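PDB 4KQC: periplasmic binding protein/LacI transcriptional regulator from Brachyspira murdochii, which probably binds a carbohydrate or similar small solute for uptake by an ABC transporter, as a solute-binding protein of the periplasmic type. Local coordinates for residues A[256-270]-A[298-310]. Numbering follows the deposited sequence.
Sequences QLDAIRNGIIQGSVT and TGAKWYDKTNIDD. With NO3 (nitrate ion), chain F.
Strand 301-303 pairs antiparallel with strand 267-270: hydrogen-bonded pairs S268-Y303 (Y303 N to S268 O, 2.8 Å) and T270-K301 (T270 N to K301 O, 2.7 Å) flank the non-hydrogen-bonded pair V269-W302. One face of the W302 indole lies against the S268 backbone, while G267 C comes in obliquely, 3.4 Å from W302 CH2, where a side chain on G267 would collide with the ring; V269 CG1 meets the ring edge. W302 NE1 bonds D304 OD2 (3.0 Å) from above the carboxylate plane. Exchanging W302 for an alanine would probably uncover the S268 backbone and leave D304 OD2 without this donor. The pairing adds the outermost strand to a mixed sheet, its other strands parallel, in a two-domain periplasmic-binding-protein fold. On the opposite face, the Y303 ring, swung between its backbone N and carbonyl carbon (chi1 78°), wedges between sheet and helix 254-261: I260 CD1 meets Y303 CE2 obliquely at 3.4 Å, L257 CD2 also touches CE2, and the Y303 hydroxyl bonds D251 O. Small S268 fits against this ring, its OG bonding Q256 OE1 (2.7 Å). Nearer solvent, long R261 reaches from the helix, NH2 meeting D309 OD1 in a salt bridge (2.9 Å), with I308 CD1 over one guanidinium face.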
ATOM      1  N   GLN A 256      -1.833   8.589 -10.789  1.00 13.38           N
ATOM      2  CA  GLN A 256      -2.878   8.658  -9.788  1.00 12.76           C
ATOM      3  C   GLN A 256      -3.162  10.086  -9.329  1.00 12.45           C
ATOM      4  O   GLN A 256      -4.329  10.431  -9.083  1.00 11.78           O
ATOM      5  CB  GLN A 256      -2.551   7.726  -8.595  1.00 12.48           C
ATOM      6  CG  GLN A 256      -3.674   7.615  -7.587  1.00 12.81           C
ATOM      7  CD  GLN A 256      -3.603   6.402  -6.648  1.00 12.77           C
ATOM      8  OE1 GLN A 256      -4.615   6.029  -6.024  1.00 13.33           O
ATOM      9  NE2 GLN A 256      -2.412   5.774  -6.520  1.00 13.29           N
ATOM     10  N   LEU A 257      -2.114  10.870  -9.082  1.00 12.70           N
ATOM     11  CA  LEU A 257      -2.296  12.257  -8.621  1.00 12.80           C
ATOM     12  C   LEU A 257      -3.016  13.037  -9.678  1.00 13.19           C
ATOM     13  O   LEU A 257      -3.949  13.790  -9.418  1.00 12.27           O
ATOM     14  CB  LEU A 257      -0.932  12.894  -8.337  1.00 13.96           C
ATOM     15  CG  LEU A 257      -0.162  12.302  -7.142  1.00 14.68           C
ATOM     16  CD1 LEU A 257       1.218  12.908  -6.964  1.00 16.54           C
ATOM     17  CD2 LEU A 257      -1.004  12.531  -5.922  1.00 15.59           C
ATOM     18  N   ASP A 258      -2.584  12.908 -10.933  1.00 12.89           N
ATOM     19  CA  ASP A 258      -3.273  13.630 -12.005  1.00 14.14           C
ATOM     20  C   ASP A 258      -4.744  13.190 -12.127  1.00 12.82           C
ATOM     21  O   ASP A 258      -5.612  14.037 -12.394  1.00 13.37           O
ATOM     22  CB  ASP A 258      -2.566  13.344 -13.325  1.00 16.98           C
ATOM     23  CG  ASP A 258      -1.241  14.057 -13.438  1.00 19.90           C
ATOM     24  OD1 ASP A 258      -0.964  14.968 -12.609  1.00 22.38           O
ATOM     25  OD2 ASP A 258      -0.489  13.694 -14.382  1.00 23.57           O
ATOM     26  N   ALA A 259      -5.008  11.878 -11.977  1.00 11.62           N
ATOM     27  CA  ALA A 259      -6.406  11.378 -12.037  1.00 11.46           C
ATOM     28  C   ALA A 259      -7.249  11.995 -10.936  1.00 11.39           C
ATOM     29  O   ALA A 259      -8.438  12.227 -11.118  1.00 11.39           O
ATOM     30  CB  ALA A 259      -6.472   9.884 -11.959  1.00 11.47           C
ATOM     31  N   ILE A 260      -6.674  12.145  -9.750  1.00 11.25           N
ATOM     32  CA  ILE A 260      -7.413  12.862  -8.638  1.00 11.42           C
ATOM     33  C   ILE A 260      -7.624  14.339  -9.013  1.00 13.41           C
ATOM     34  O   ILE A 260      -8.709  14.830  -8.900  1.00 12.81           O
ATOM     35  CB  ILE A 260      -6.708  12.710  -7.287  1.00 11.61           C
ATOM     36  CG1 ILE A 260      -6.863  11.254  -6.841  1.00 11.85           C
ATOM     37  CG2 ILE A 260      -7.297  13.678  -6.227  1.00 12.36           C
ATOM     38  CD1 ILE A 260      -5.945  10.859  -5.751  1.00 11.99           C
ATOM     39  N   ARG A 261      -6.592  15.021  -9.525  1.00 13.44           N
ATOM     40  CA  ARG A 261      -6.772  16.415  -9.959  1.00 15.38           C
ATOM     41  C   ARG A 261      -7.827  16.595 -11.064  1.00 16.07           C
ATOM     42  O   ARG A 261      -8.582  17.580 -11.069  1.00 17.75           O
ATOM     43  CB  ARG A 261      -5.443  16.996 -10.391  1.00 16.21           C
ATOM     44  CG  ARG A 261      -4.444  17.162  -9.257  1.00 18.48           C
ATOM     45  CD  ARG A 261      -3.146  17.747  -9.816  1.00 20.45           C
ATOM     46  NE  ARG A 261      -2.115  17.740  -8.806  1.00 24.06           N
ATOM     47  CZ  ARG A 261      -2.094  18.589  -7.787  1.00 24.46           C
ATOM     48  NH1 ARG A 261      -3.018  19.531  -7.678  1.00 26.91           N
ATOM     49  NH2 ARG A 261      -1.110  18.523  -6.886  1.00 26.11           N
ATOM     50  N   ASN A 262      -7.914  15.631 -11.979  1.00 15.23           N
ATOM     51  CA  ASN A 262      -8.830  15.659 -13.099  1.00 16.14           C
ATOM     52  C   ASN A 262     -10.207  15.084 -12.794  1.00 15.75           C
ATOM     53  O   ASN A 262     -11.024  14.986 -13.721  1.00 16.30           O
ATOM     54  CB  ASN A 262      -8.227  14.807 -14.228  1.00 19.38           C
ATOM     55  CG  ASN A 262      -7.020  15.428 -14.871  1.00 22.77           C
ATOM     56  OD1 ASN A 262      -6.857  16.645 -14.849  1.00 26.73           O
ATOM     57  ND2 ASN A 262      -6.144  14.581 -15.456  1.00 25.04           N
ATOM     58  N   GLY A 263     -10.453  14.604 -11.558  1.00 12.49           N
ATOM     59  CA  GLY A 263     -11.754  14.129 -11.166  1.00 13.01           C
ATOM     60  C   GLY A 263     -12.158  12.712 -11.545  1.00 12.29           C
ATOM     61  O   GLY A 263     -13.315  12.321 -11.381  1.00 12.38           O
ATOM     62  N   ILE A 264     -11.201  11.932 -12.095  1.00 13.05           N
ATOM     63  CA  ILE A 264     -11.417  10.544 -12.437  1.00 12.31           C
ATOM     64  C   ILE A 264     -11.417   9.640 -11.174  1.00 11.81           C
ATOM     65  O   ILE A 264     -12.210   8.746 -11.063  1.00 11.83           O
ATOM     66  CB  ILE A 264     -10.353  10.065 -13.467  1.00 13.23           C
ATOM     67  CG1 ILE A 264     -10.403  10.947 -14.736  1.00 14.27           C
ATOM     68  CG2 ILE A 264     -10.577   8.595 -13.806  1.00 14.65           C
ATOM     69  CD1 ILE A 264      -9.153  10.890 -15.552  1.00 15.41           C
ATOM     70  N   ILE A 265     -10.544   9.966 -10.227  1.00 11.61           N
ATOM     71  CA  ILE A 265     -10.444   9.234  -8.972  1.00 11.02           C
ATOM     72  C   ILE A 265     -10.838  10.228  -7.895  1.00 11.48           C
ATOM     73  O   ILE A 265     -10.315  11.355  -7.876  1.00 12.07           O
ATOM     74  CB  ILE A 265      -8.993   8.667  -8.768  1.00 11.14           C
ATOM     75  CG1 ILE A 265      -8.692   7.631  -9.829  1.00 11.20           C
ATOM     76  CG2 ILE A 265      -8.814   8.137  -7.361  1.00 11.27           C
ATOM     77  CD1 ILE A 265      -7.271   7.085  -9.783  1.00 11.41           C
ATOM     78  N   GLN A 266     -11.775   9.849  -7.022  1.00 12.74           N
ATOM     79  CA  GLN A 266     -12.324  10.781  -6.039  0.70 13.26           C
ATOM     80  C   GLN A 266     -11.335  11.071  -4.931  1.00 13.26           C
ATOM     81  O   GLN A 266     -11.333  12.164  -4.377  1.00 15.46           O
ATOM     82  CB  GLN A 266     -13.661  10.290  -5.466  0.70 14.26           C
ATOM     83  CG  GLN A 266     -14.773  10.171  -6.495  0.70 15.37           C
ATOM     84  CD  GLN A 266     -14.775  11.359  -7.473  0.70 17.48           C
ATOM     85  OE1 GLN A 266     -14.433  11.239  -8.679  0.70 17.45           O
ATOM     86  NE2 GLN A 266     -15.082  12.538  -6.932  0.70 18.63           N
ATOM     87  N   GLY A 267     -10.475  10.117  -4.605  1.00 11.50           N
ATOM     88  CA  GLY A 267      -9.549  10.304  -3.492  1.00 10.86           C
ATOM     89  C   GLY A 267      -8.838   8.986  -3.283  1.00  9.94           C
ATOM     90  O   GLY A 267      -9.293   7.942  -3.825  1.00  9.18           O
ATOM     91  N   SER A 268      -7.813   9.040  -2.472  1.00  9.80           N
ATOM     92  CA  SER A 268      -7.020   7.873  -2.111  1.00 10.05           C
ATOM     93  C   SER A 268      -6.438   8.006  -0.747  1.00 10.54           C
ATOM     94  O   SER A 268      -6.461   9.088  -0.120  1.00  9.97           O
ATOM     95  CB  SER A 268      -5.868   7.686  -3.128  1.00 10.62           C
ATOM     96  OG  SER A 268      -6.354   7.315  -4.420  1.00 11.08           O
ATOM     97  N   VAL A 269      -5.915   6.916  -0.209  1.00 10.82           N
ATOM     98  CA  VAL A 269      -5.171   7.009   1.058  1.00 11.59           C
ATOM     99  C   VAL A 269      -3.693   6.954   0.818  1.00 11.64           C
ATOM    100  O   VAL A 269      -3.251   6.226  -0.068  1.00 12.49           O
ATOM    101  CB  VAL A 269      -5.596   5.925   2.083  1.00 11.74           C
ATOM    102  CG1 VAL A 269      -6.988   6.193   2.548  1.00 14.05           C
ATOM    103  CG2 VAL A 269      -5.495   4.548   1.538  1.00 11.06           C
ATOM    104  N   THR A 270      -2.942   7.764   1.560  1.00 12.04           N
ATOM    105  CA  THR A 270      -1.467   7.777   1.420  1.00 11.42           C
ATOM    106  C   THR A 270      -0.842   7.289   2.689  1.00 11.28           C
ATOM    107  O   THR A 270      -1.332   7.500   3.793  1.00 10.69           O
ATOM    108  CB  THR A 270      -0.881   9.171   1.080  1.00 12.09           C
ATOM    109  OG1 THR A 270       0.536   9.102   0.914  1.00 13.35           O
ATOM    110  CG2 THR A 270      -1.202  10.240   2.112  1.00 11.92           C
ATOM    111  N   THR A 298       2.602   3.522  11.456  1.00 12.88           N
ATOM    112  CA  THR A 298       2.855   4.846  10.929  1.00 12.96           C
ATOM    113  C   THR A 298       1.607   5.495  10.283  1.00 12.01           C
ATOM    114  O   THR A 298       1.658   6.655   9.855  1.00 13.18           O
ATOM    115  CB  THR A 298       4.072   4.828   9.978  1.00 14.22           C
ATOM    116  OG1 THR A 298       3.875   3.836   8.982  1.00 12.82           O
ATOM    117  CG2 THR A 298       5.375   4.483  10.754  1.00 15.40           C
ATOM    118  N   GLY A 299       0.522   4.747  10.160  1.00 12.52           N
ATOM    119  CA  GLY A 299      -0.750   5.320   9.753  1.00 12.09           C
ATOM    120  C   GLY A 299      -0.954   5.656   8.310  1.00 11.93           C
ATOM    121  O   GLY A 299      -0.121   5.295   7.488  1.00 13.59           O
ATOM    122  N   ALA A 300      -2.088   6.256   7.987  1.00 12.23           N
ATOM    123  CA  ALA A 300      -2.424   6.597   6.641  1.00 12.19           C
ATOM    124  C   ALA A 300      -3.410   7.739   6.671  1.00 13.39           C
ATOM    125  O   ALA A 300      -4.037   7.939   7.697  1.00 12.79           O
ATOM    126  CB  ALA A 300      -2.994   5.382   5.928  1.00 14.48           C
ATOM    127  N   LYS A 301      -3.461   8.523   5.587  1.00 13.44           N
ATOM    128  CA  LYS A 301      -4.295   9.714   5.541  1.00 15.04           C
ATOM    129  C   LYS A 301      -5.023   9.764   4.200  1.00 12.89           C
ATOM    130  O   LYS A 301      -4.433   9.400   3.144  1.00 12.74           O
ATOM    131  CB  LYS A 301      -3.471  10.987   5.661  1.00 17.58           C
ATOM    132  CG  LYS A 301      -2.903  11.299   7.034  1.00 21.36           C
ATOM    133  CD  LYS A 301      -2.302  12.702   6.970  1.00 23.62           C
ATOM    134  CE  LYS A 301      -1.779  13.210   8.294  1.00 27.59           C
ATOM    135  NZ  LYS A 301      -2.767  12.973   9.361  1.00 31.81           N
ATOM    136  N   TRP A 302      -6.294  10.172   4.270  1.00 12.22           N
ATOM    137  CA  TRP A 302      -7.070  10.412   3.055  1.00 12.12           C
ATOM    138  C   TRP A 302      -6.579  11.685   2.398  1.00 12.59           C
ATOM    139  O   TRP A 302      -6.381  12.708   3.071  1.00 12.94           O
ATOM    140  CB  TRP A 302      -8.553  10.578   3.431  1.00 12.54           C
ATOM    141  CG  TRP A 302      -9.453  10.910   2.311  1.00 12.39           C
ATOM    142  CD1 TRP A 302      -9.981  12.118   2.006  1.00 13.79           C
ATOM    143  CD2 TRP A 302      -9.925   9.986   1.302  1.00 13.38           C
ATOM    144  NE1 TRP A 302     -10.803  12.003   0.902  1.00 13.85           N
ATOM    145  CE2 TRP A 302     -10.760  10.719   0.428  1.00 13.93           C
ATOM    146  CE3 TRP A 302      -9.724   8.623   1.060  1.00 13.67           C
ATOM    147  CZ2 TRP A 302     -11.443  10.119  -0.640  1.00 14.24           C
ATOM    148  CZ3 TRP A 302     -10.363   8.056  -0.013  1.00 13.40           C
ATOM    149  CH2 TRP A 302     -11.206   8.801  -0.854  1.00 13.29           C
ATOM    150  N   TYR A 303      -6.512  11.659   1.086  1.00 12.23           N
ATOM    151  CA  TYR A 303      -6.225  12.851   0.278  1.00 12.56           C
ATOM    152  C   TYR A 303      -7.147  12.877  -0.947  1.00 12.92           C
ATOM    153  O   TYR A 303      -7.584  11.813  -1.470  1.00 12.31           O
ATOM    154  CB  TYR A 303      -4.776  12.996  -0.034  1.00 12.04           C
ATOM    155  CG  TYR A 303      -4.257  12.098  -1.133  1.00 11.96           C
ATOM    156  CD1 TYR A 303      -3.883  10.802  -0.838  1.00 12.28           C
ATOM    157  CD2 TYR A 303      -4.097  12.576  -2.417  1.00 12.12           C
ATOM    158  CE1 TYR A 303      -3.368  10.018  -1.793  1.00 12.04           C
ATOM    159  CE2 TYR A 303      -3.591  11.758  -3.415  1.00 12.90           C
ATOM    160  CZ  TYR A 303      -3.258  10.485  -3.083  1.00 12.38           C
ATOM    161  OH  TYR A 303      -2.772   9.701  -4.102  1.00 13.34           O
ATOM    162  N   ASP A 304      -7.447  14.104  -1.371  1.00 13.54           N
ATOM    163  CA  ASP A 304      -8.389  14.340  -2.437  1.00 14.86           C
ATOM    164  C   ASP A 304      -8.094  15.721  -3.001  1.00 15.99           C
ATOM    165  O   ASP A 304      -7.108  16.334  -2.627  1.00 15.85           O
ATOM    166  CB  ASP A 304      -9.834  14.098  -1.961  1.00 15.32           C
ATOM    167  CG  ASP A 304     -10.307  15.090  -0.888  1.00 18.95           C
ATOM    168  OD1 ASP A 304      -9.643  16.122  -0.686  1.00 20.25           O
ATOM    169  OD2 ASP A 304     -11.324  14.763  -0.221  1.00 21.27           O
ATOM    170  N   LYS A 305      -8.973  16.202  -3.858  1.00 18.15           N
ATOM    171  CA  LYS A 305      -8.728  17.486  -4.531  1.00 22.71           C
ATOM    172  C   LYS A 305      -8.635  18.607  -3.548  1.00 20.96           C
ATOM    173  O   LYS A 305      -7.887  19.561  -3.772  1.00 21.72           O
ATOM    174  CB  LYS A 305      -9.844  17.808  -5.501  1.00 25.36           C
ATOM    175  CG  LYS A 305      -9.593  17.272  -6.870  1.00 29.61           C
ATOM    176  CD  LYS A 305     -10.520  17.935  -7.907  1.00 33.65           C
ATOM    177  CE  LYS A 305      -9.824  19.036  -8.711  1.00 37.71           C
ATOM    178  NZ  LYS A 305      -9.702  20.366  -8.063  1.00 44.65           N
ATOM    179  N   THR A 306      -9.351  18.482  -2.447  1.00 20.32           N
ATOM    180  CA  THR A 306      -9.392  19.541  -1.460  0.60 21.38           C
ATOM    181  C   THR A 306      -8.092  19.729  -0.695  1.00 21.09           C
ATOM    182  O   THR A 306      -7.761  20.870  -0.299  1.00 26.08           O
ATOM    183  CB  THR A 306     -10.531  19.308  -0.461  0.60 22.12           C
ATOM    184  OG1 THR A 306     -11.749  19.136  -1.193  0.60 23.39           O
ATOM    185  CG2 THR A 306     -10.663  20.500   0.508  0.60 23.52           C
ATOM    186  N   ASN A 307      -7.350  18.651  -0.440  1.00 17.43           N
ATOM    187  CA  ASN A 307      -6.152  18.797   0.396  1.00 16.57           C
ATOM    188  C   ASN A 307      -4.859  18.355  -0.255  1.00 15.09           C
ATOM    189  O   ASN A 307      -3.802  18.350   0.385  1.00 14.88           O
ATOM    190  CB  ASN A 307      -6.305  18.080   1.746  1.00 16.13           C
ATOM    191  CG  ASN A 307      -6.365  16.568   1.616  1.00 15.83           C
ATOM    192  OD1 ASN A 307      -6.438  16.054   0.502  1.00 15.29           O
ATOM    193  ND2 ASN A 307      -6.286  15.860   2.745  1.00 15.88           N
ATOM    194  N   ILE A 308      -4.941  17.977  -1.530  1.00 15.74           N
ATOM    195  CA  ILE A 308      -3.739  17.474  -2.215  1.00 15.70           C
ATOM    196  C   ILE A 308      -2.533  18.460  -2.226  1.00 17.40           C
ATOM    197  O   ILE A 308      -1.356  18.021  -2.254  1.00 18.32           O
ATOM    198  CB  ILE A 308      -4.092  17.043  -3.662  1.00 16.35           C
ATOM    199  CG1 ILE A 308      -2.990  16.189  -4.309  1.00 17.68           C
ATOM    200  CG2 ILE A 308      -4.392  18.265  -4.538  1.00 17.17           C
ATOM    201  CD1 ILE A 308      -3.448  15.447  -5.553  1.00 17.76           C
ATOM    202  N   ASP A 309      -2.813  19.769  -2.209  1.00 19.61           N
ATOM    203  CA  ASP A 309      -1.721  20.747  -2.176  1.00 20.99           C
ATOM    204  C   ASP A 309      -1.424  21.288  -0.799  1.00 20.28           C
ATOM    205  O   ASP A 309      -0.551  22.160  -0.646  1.00 21.91           O
ATOM    206  CB  ASP A 309      -2.023  21.900  -3.124  1.00 22.69           C
ATOM    207  CG  ASP A 309      -2.113  21.444  -4.548  1.00 26.43           C
ATOM    208  OD1 ASP A 309      -1.160  20.765  -4.985  1.00 28.77           O
ATOM    209  OD2 ASP A 309      -3.088  21.814  -5.236  1.00 32.11           O
ATOM    210  N   ASP A 310      -2.118  20.800   0.224  1.00 19.34           N
ATOM    211  CA  ASP A 310      -1.730  21.199   1.579  1.00 20.77           C
ATOM    212  C   ASP A 310      -0.303  20.711   1.848  1.00 19.76           C
ATOM    213  O   ASP A 310       0.016  19.520   1.609  1.00 17.74           O
ATOM    214  CB  ASP A 310      -2.659  20.588   2.610  1.00 21.08           C
ATOM    215  CG  ASP A 310      -4.039  21.129   2.537  1.00 26.40           C
ATOM    216  OD1 ASP A 310      -4.325  22.033   1.674  1.00 27.98           O
ATOM    217  OD2 ASP A 310      -4.846  20.612   3.351  1.00 29.11           O
TER
HETATM  218  N   NO3 F 505      -2.459  15.906 -16.222  1.00 46.34           N
HETATM  219  O1  NO3 F 505      -2.769  16.813 -15.449  1.00 49.89           O
HETATM  220  O2  NO3 F 505      -1.107  15.588 -16.458  1.00 49.26           O
HETATM  221  O3  NO3 F 505      -3.452  15.184 -16.885  1.00 45.12           O
HETATM  222  O   HOH W   1     -11.281  14.816  -5.085  1.00 18.97           O